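Local coordinates for glutaredoxin related protein (Sulfolobus solfataricus, PDB 4MNN) that probably acts as a thiol redox enzyme of the glutaredoxin family, an atypical protein disulfide oxidoreductase that makes, breaks or exchanges disulfide bonds, at residues 74-88 with 117-129. Residues are numbered along the deposited sequence; the frame is centred on the assembly and turned at random. Where two conformers were deposited one is given.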
loop_
_atom_site.group_PDB
_atom_site.type_symbol
_atom_site.label_atom_id
_atom_site.label_comp_id
_atom_site.label_asym_id
_atom_site.label_seq_id
_atom_site.Cartn_x
_atom_site.Cartn_y
_atom_site.Cartn_z
ATOM N N PHE A 74 4.772 -1.790 -4.532
ATOM C CA PHE A 74 4.715 -0.470 -3.897
ATOM C C PHE A 74 5.226 0.620 -4.860
ATOM O O PHE A 74 4.561 1.638 -5.073
ATOM C CB PHE A 74 5.542 -0.503 -2.594
ATOM C CG PHE A 74 5.656 0.839 -1.913
ATOM C CD1 PHE A 74 4.557 1.403 -1.262
ATOM C CD2 PHE A 74 6.857 1.531 -1.925
ATOM C CE1 PHE A 74 4.665 2.660 -0.623
ATOM C CE2 PHE A 74 6.970 2.795 -1.289
ATOM C CZ PHE A 74 5.864 3.344 -0.644
ATOM N N LEU A 75 6.386 0.395 -5.467
ATOM C CA LEU A 75 6.930 1.344 -6.434
ATOM C C LEU A 75 6.000 1.479 -7.625
ATOM O O LEU A 75 5.813 2.574 -8.146
ATOM C CB LEU A 75 8.313 0.887 -6.936
ATOM C CG LEU A 75 9.403 0.981 -5.879
ATOM C CD1 LEU A 75 10.660 0.365 -6.410
ATOM C CD2 LEU A 75 9.590 2.444 -5.465
ATOM N N ASN A 76 5.422 0.376 -8.080
ATOM C CA ASN A 76 4.496 0.448 -9.192
ATOM C C ASN A 76 3.299 1.322 -8.852
ATOM O O ASN A 76 2.767 2.036 -9.714
ATOM C CB ASN A 76 3.958 -0.933 -9.537
ATOM C CG ASN A 76 4.552 -1.493 -10.795
ATOM O OD1 ASN A 76 5.732 -1.352 -11.043
ATOM N ND2 ASN A 76 3.730 -2.183 -11.579
ATOM N N SER A 77 2.826 1.239 -7.615
ATOM C CA SER A 77 1.667 2.025 -7.264
ATOM C C SER A 77 2.011 3.488 -7.286
ATOM O O SER A 77 1.182 4.319 -7.637
ATOM C CB SER A 77 1.101 1.665 -5.875
ATOM O OG SER A 77 1.960 2.064 -4.806
ATOM N N LEU A 78 3.226 3.838 -6.870
ATOM C CA LEU A 78 3.598 5.255 -6.882
ATOM C C LEU A 78 3.524 5.823 -8.308
ATOM O O LEU A 78 3.018 6.930 -8.542
ATOM C CB LEU A 78 5.028 5.401 -6.355
ATOM C CG LEU A 78 5.245 5.764 -4.861
ATOM C CD1 LEU A 78 4.115 5.380 -3.998
ATOM C CD2 LEU A 78 6.576 5.199 -4.382
ATOM N N VAL A 79 4.078 5.072 -9.250
ATOM C CA VAL A 79 4.079 5.523 -10.641
ATOM C C VAL A 79 2.655 5.608 -11.189
ATOM O O VAL A 79 2.305 6.573 -11.859
ATOM C CB VAL A 79 4.927 4.556 -11.496
ATOM C CG1 VAL A 79 4.846 4.942 -13.000
ATOM C CG2 VAL A 79 6.369 4.563 -10.980
ATOM N N ARG A 80 1.830 4.595 -10.915
ATOM C CA ARG A 80 0.454 4.597 -11.427
ATOM C C ARG A 80 -0.348 5.761 -10.865
ATOM O O ARG A 80 -1.059 6.451 -11.597
ATOM C CB ARG A 80 -0.257 3.275 -11.103
ATOM C CG ARG A 80 0.290 2.036 -11.798
ATOM C CD ARG A 80 -0.844 0.991 -12.021
ATOM N NE ARG A 80 -0.348 -0.104 -12.846
ATOM C CZ ARG A 80 0.153 -1.241 -12.370
ATOM N NH1 ARG A 80 0.212 -1.454 -11.049
ATOM N NH2 ARG A 80 0.652 -2.142 -13.215
ATOM N N ILE A 81 -0.217 5.988 -9.560
ATOM C CA ILE A 81 -0.933 7.077 -8.924
ATOM C C ILE A 81 -0.428 8.443 -9.462
ATOM O O ILE A 81 -1.234 9.330 -9.768
ATOM C CB ILE A 81 -0.767 6.997 -7.383
ATOM C CG1 ILE A 81 -1.569 5.813 -6.847
ATOM C CG2 ILE A 81 -1.270 8.275 -6.696
ATOM C CD1 ILE A 81 -1.127 5.382 -5.440
ATOM N N SER A 82 0.884 8.590 -9.603
ATOM C CA SER A 82 1.432 9.859 -10.067
ATOM C C SER A 82 1.039 10.196 -11.512
ATOM O O SER A 82 0.909 11.371 -11.862
ATOM C CB SER A 82 2.953 9.854 -9.934
ATOM O OG SER A 82 3.476 11.137 -10.223
ATOM N N ASN A 83 0.855 9.166 -12.333
ATOM C CA ASN A 83 0.472 9.337 -13.744
ATOM C C ASN A 83 -1.039 9.200 -13.933
ATOM O O ASN A 83 -1.572 9.433 -15.028
ATOM C CB ASN A 83 1.165 8.295 -14.614
ATOM C CG ASN A 83 2.637 8.584 -14.805
ATOM O OD1 ASN A 83 3.425 7.680 -15.032
ATOM N ND2 ASN A 83 3.011 9.847 -14.723
ATOM N N ASN A 84 -1.732 8.846 -12.859
ATOM C CA ASN A 84 -3.186 8.674 -12.905
ATOM C C ASN A 84 -3.584 7.631 -13.937
ATOM O O ASN A 84 -4.510 7.831 -14.747
ATOM C CB ASN A 84 -3.891 9.999 -13.197
ATOM C CG ASN A 84 -5.404 9.884 -13.065
ATOM O OD1 ASN A 84 -5.899 9.043 -12.310
ATOM N ND2 ASN A 84 -6.144 10.732 -13.784
ATOM N N VAL A 85 -2.869 6.513 -13.923
ATOM C CA VAL A 85 -3.183 5.415 -14.814
ATOM C C VAL A 85 -3.519 4.143 -14.027
ATOM O O VAL A 85 -2.940 3.874 -12.985
ATOM C CB VAL A 85 -2.025 5.097 -15.766
ATOM C CG1 VAL A 85 -0.867 4.464 -15.025
ATOM C CG2 VAL A 85 -2.514 4.155 -16.851
ATOM N N VAL A 86 -4.478 3.377 -14.528
ATOM C CA VAL A 86 -4.848 2.117 -13.899
ATOM C C VAL A 86 -4.797 1.048 -14.998
ATOM O O VAL A 86 -5.118 1.322 -16.159
ATOM C CB VAL A 86 -6.258 2.241 -13.271
ATOM C CG1 VAL A 86 -6.987 0.910 -13.311
ATOM C CG2 VAL A 86 -6.119 2.739 -11.802
ATOM N N ASN A 87 -4.377 -0.159 -14.653
ATOM C CA ASN A 87 -4.300 -1.197 -15.665
ATOM C C ASN A 87 -5.345 -2.315 -15.530
ATOM O O ASN A 87 -5.295 -3.301 -16.264
ATOM C CB ASN A 87 -2.873 -1.759 -15.718
ATOM C CG ASN A 87 -1.857 -0.702 -16.198
ATOM O OD1 ASN A 87 -1.962 -0.191 -17.327
ATOM N ND2 ASN A 87 -0.891 -0.359 -15.342
ATOM N N LEU A 88 -6.285 -2.169 -14.597
ATOM C CA LEU A 88 -7.342 -3.173 -14.459
ATOM C C LEU A 88 -8.257 -3.000 -15.694
ATOM O O LEU A 88 -8.366 -1.897 -16.243
ATOM C CB LEU A 88 -8.132 -2.928 -13.168
ATOM C CG LEU A 88 -7.302 -3.062 -11.891
ATOM C CD1 LEU A 88 -8.180 -2.837 -10.696
ATOM C CD2 LEU A 88 -6.688 -4.431 -11.816
ATOM N N THR A 117 -2.078 -9.498 -4.805
ATOM C CA THR A 117 -3.265 -8.892 -4.188
ATOM C C THR A 117 -3.069 -7.424 -3.862
ATOM O O THR A 117 -3.976 -6.628 -4.057
ATOM C CB THR A 117 -3.670 -9.670 -2.944
ATOM O OG1 THR A 117 -3.824 -11.046 -3.323
ATOM C CG2 THR A 117 -5.053 -9.172 -2.408
ATOM N N ALA A 118 -1.900 -7.066 -3.337
ATOM C CA ALA A 118 -1.632 -5.660 -3.064
ATOM C C ALA A 118 -1.727 -4.834 -4.347
ATOM O O ALA A 118 -2.315 -3.754 -4.364
ATOM C CB ALA A 118 -0.273 -5.491 -2.472
ATOM N N GLU A 119 -1.126 -5.318 -5.435
ATOM C CA GLU A 119 -1.165 -4.540 -6.682
ATOM C C GLU A 119 -2.581 -4.261 -7.155
ATOM O O GLU A 119 -2.917 -3.159 -7.608
ATOM C CB GLU A 119 -0.391 -5.296 -7.750
ATOM C CG GLU A 119 -0.208 -4.506 -9.041
ATOM C CD GLU A 119 1.203 -4.667 -9.594
ATOM O OE1 GLU A 119 1.565 -5.789 -10.040
ATOM O OE2 GLU A 119 1.948 -3.668 -9.571
ATOM N N PHE A 120 -3.421 -5.281 -7.038
ATOM C CA PHE A 120 -4.817 -5.215 -7.434
ATOM C C PHE A 120 -5.528 -4.181 -6.538
ATOM O O PHE A 120 -6.172 -3.252 -7.035
ATOM C CB PHE A 120 -5.448 -6.609 -7.280
ATOM C CG PHE A 120 -6.921 -6.651 -7.589
ATOM C CD1 PHE A 120 -7.368 -6.689 -8.906
ATOM C CD2 PHE A 120 -7.858 -6.678 -6.559
ATOM C CE1 PHE A 120 -8.746 -6.760 -9.205
ATOM C CE2 PHE A 120 -9.227 -6.745 -6.831
ATOM C CZ PHE A 120 -9.674 -6.789 -8.161
ATOM N N LEU A 121 -5.345 -4.288 -5.223
ATOM C CA LEU A 121 -6.014 -3.338 -4.328
ATOM C C LEU A 121 -5.470 -1.919 -4.426
ATOM O O LEU A 121 -6.230 -0.968 -4.260
ATOM C CB LEU A 121 -5.970 -3.848 -2.877
ATOM C CG LEU A 121 -6.817 -5.105 -2.679
ATOM C CD1 LEU A 121 -6.642 -5.626 -1.217
ATOM C CD2 LEU A 121 -8.329 -4.788 -2.953
ATOM N N TYR A 122 -4.178 -1.761 -4.732
ATOM C CA TYR A 122 -3.612 -0.403 -4.881
ATOM C C TYR A 122 -4.361 0.271 -6.019
ATOM O O TYR A 122 -4.653 1.471 -5.962
ATOM C CB TYR A 122 -2.132 -0.438 -5.236
ATOM C CG TYR A 122 -1.228 -0.832 -4.096
ATOM C CD1 TYR A 122 -0.052 -1.564 -4.337
ATOM C CD2 TYR A 122 -1.527 -0.446 -2.775
ATOM C CE1 TYR A 122 0.822 -1.902 -3.285
ATOM C CE2 TYR A 122 -0.660 -0.781 -1.701
ATOM C CZ TYR A 122 0.514 -1.501 -1.978
ATOM O OH TYR A 122 1.407 -1.789 -0.976
ATOM N N GLN A 123 -4.680 -0.498 -7.055
ATOM C CA GLN A 123 -5.401 0.086 -8.184
ATOM C C GLN A 123 -6.845 0.384 -7.813
ATOM O O GLN A 123 -7.397 1.376 -8.258
ATOM C CB GLN A 123 -5.299 -0.827 -9.390
ATOM C CG GLN A 123 -3.860 -0.826 -9.919
ATOM C CD GLN A 123 -3.672 -1.776 -11.051
ATOM O OE1 GLN A 123 -3.326 -2.938 -10.851
ATOM N NE2 GLN A 123 -3.914 -1.297 -12.264
ATOM N N VAL A 124 -7.456 -0.476 -7.006
ATOM C CA VAL A 124 -8.811 -0.210 -6.550
ATOM C C VAL A 124 -8.838 1.112 -5.728
ATOM O O VAL A 124 -9.765 1.935 -5.866
ATOM C CB VAL A 124 -9.329 -1.384 -5.689
ATOM C CG1 VAL A 124 -10.667 -1.032 -5.078
ATOM C CG2 VAL A 124 -9.425 -2.656 -6.530
ATOM N N SER A 125 -7.823 1.349 -4.894
ATOM C CA SER A 125 -7.799 2.585 -4.080
ATOM C C SER A 125 -7.683 3.836 -4.958
ATOM O O SER A 125 -8.115 4.927 -4.571
ATOM C CB SER A 125 -6.637 2.547 -3.055
ATOM O OG SER A 125 -5.360 2.854 -3.618
ATOM N N GLN A 126 -7.101 3.662 -6.141
ATOM C CA GLN A 126 -6.965 4.761 -7.117
ATOM C C GLN A 126 -8.301 5.107 -7.760
ATOM O O GLN A 126 -8.624 6.290 -7.970
ATOM C CB GLN A 126 -6.050 4.330 -8.252
ATOM C CG GLN A 126 -4.667 4.845 -8.230
ATOM C CD GLN A 126 -3.897 4.356 -9.452
ATOM O OE1 GLN A 126 -3.361 3.264 -9.452
ATOM N NE2 GLN A 126 -3.880 5.151 -10.498
ATOM N N ILE A 127 -9.054 4.063 -8.117
ATOM C CA ILE A 127 -10.342 4.183 -8.791
ATOM C C ILE A 127 -11.483 4.586 -7.896
ATOM O O ILE A 127 -12.423 5.228 -8.344
ATOM C CB ILE A 127 -10.816 2.816 -9.374
ATOM C CG1 ILE A 127 -9.797 2.245 -10.340
ATOM C CG2 ILE A 127 -12.163 2.972 -10.057
ATOM C CD1 ILE A 127 -10.068 0.801 -10.622
ATOM N N ASN A 128 -11.398 4.214 -6.629
ATOM C CA ASN A 128 -12.527 4.408 -5.731
ATOM C C ASN A 128 -12.182 5.106 -4.419
ATOM O O ASN A 128 -11.618 4.497 -3.505
ATOM C CB ASN A 128 -13.114 2.987 -5.492
ATOM C CG ASN A 128 -14.366 2.975 -4.639
ATOM O OD1 ASN A 128 -15.022 1.929 -4.497
ATOM N ND2 ASN A 128 -14.710 4.095 -4.083
ATOM N N GLU A 129 -12.533 6.389 -4.335
ATOM C CA GLU A 129 -12.263 7.174 -3.137
ATOM C C GLU A 129 -13.133 6.790 -1.961
ATOM O O GLU A 129 -12.900 7.258 -0.838
ATOM C CB GLU A 129 -12.491 8.660 -3.421
ATOM C CG GLU A 129 -11.688 9.193 -4.558
ATOM C CD GLU A 129 -12.052 10.627 -4.862
ATOM O OE1 GLU A 129 -11.904 11.472 -3.938
ATOM O OE2 GLU A 129 -12.485 10.894 -6.011
HETATM O O HOH W 1 -5.034 7.748 -9.998
#
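Arg-80 reaches from helix 74-83 to Glu-119 on helix 117-127, closing a salt bridge of 3.2 Å from NH1 to OE2. The oxygen lies near the guanidinium plane, whereas NH1 meets it from above the carboxylate plane. A chain extended from CG to NE spans the groove, and the flat guanidinium lies stacked over the side-chain amide of Gln-123, the planes 12° apart. Replacing Arg-80 by alanine would remove the guanidinium and is likely to leave Glu-119 without its charged mate and the Gln-123 amide without its stacking partner. Asn-76 ND2 adds a weak bond to the same OE2. Deeper in, Ser-77 is small enough to press close to the Tyr-122 ring: CB lies 3.8 Å from CD1, and OG stands over one face, toward the rim. Gln-126 is long enough for NE2 to donate an N-H to Val-85 O (2.9 Å, 162°), from above the carbonyl plane. Branched, apolar Val-86 and Leu-88 suit the hydrocarbon surface of helix 117-127: Val-86 CG2 packs on Ile-127 CG1, Leu-88 CD2 lies 3.7 Å from Phe-120 CD1, and Leu-88 CD1 meets Gln-123 CB and Ile-127 CD1.

The two helix segments, one from each thioredoxin-like half of the chain, run in the same direction at 22° on one face of the mixed sheet, their axes 9.8 Å apart at closest approach. Asn-84, at positive phi, ends helix 74-83 in a Schellman motif, turning the chain across helix 117-127; a water links its OD1 to Gln-126 NE2. Tyr-60 on strand 57-63 stacks with Tyr-122 and hydrogen-bonds Ser-77 OG.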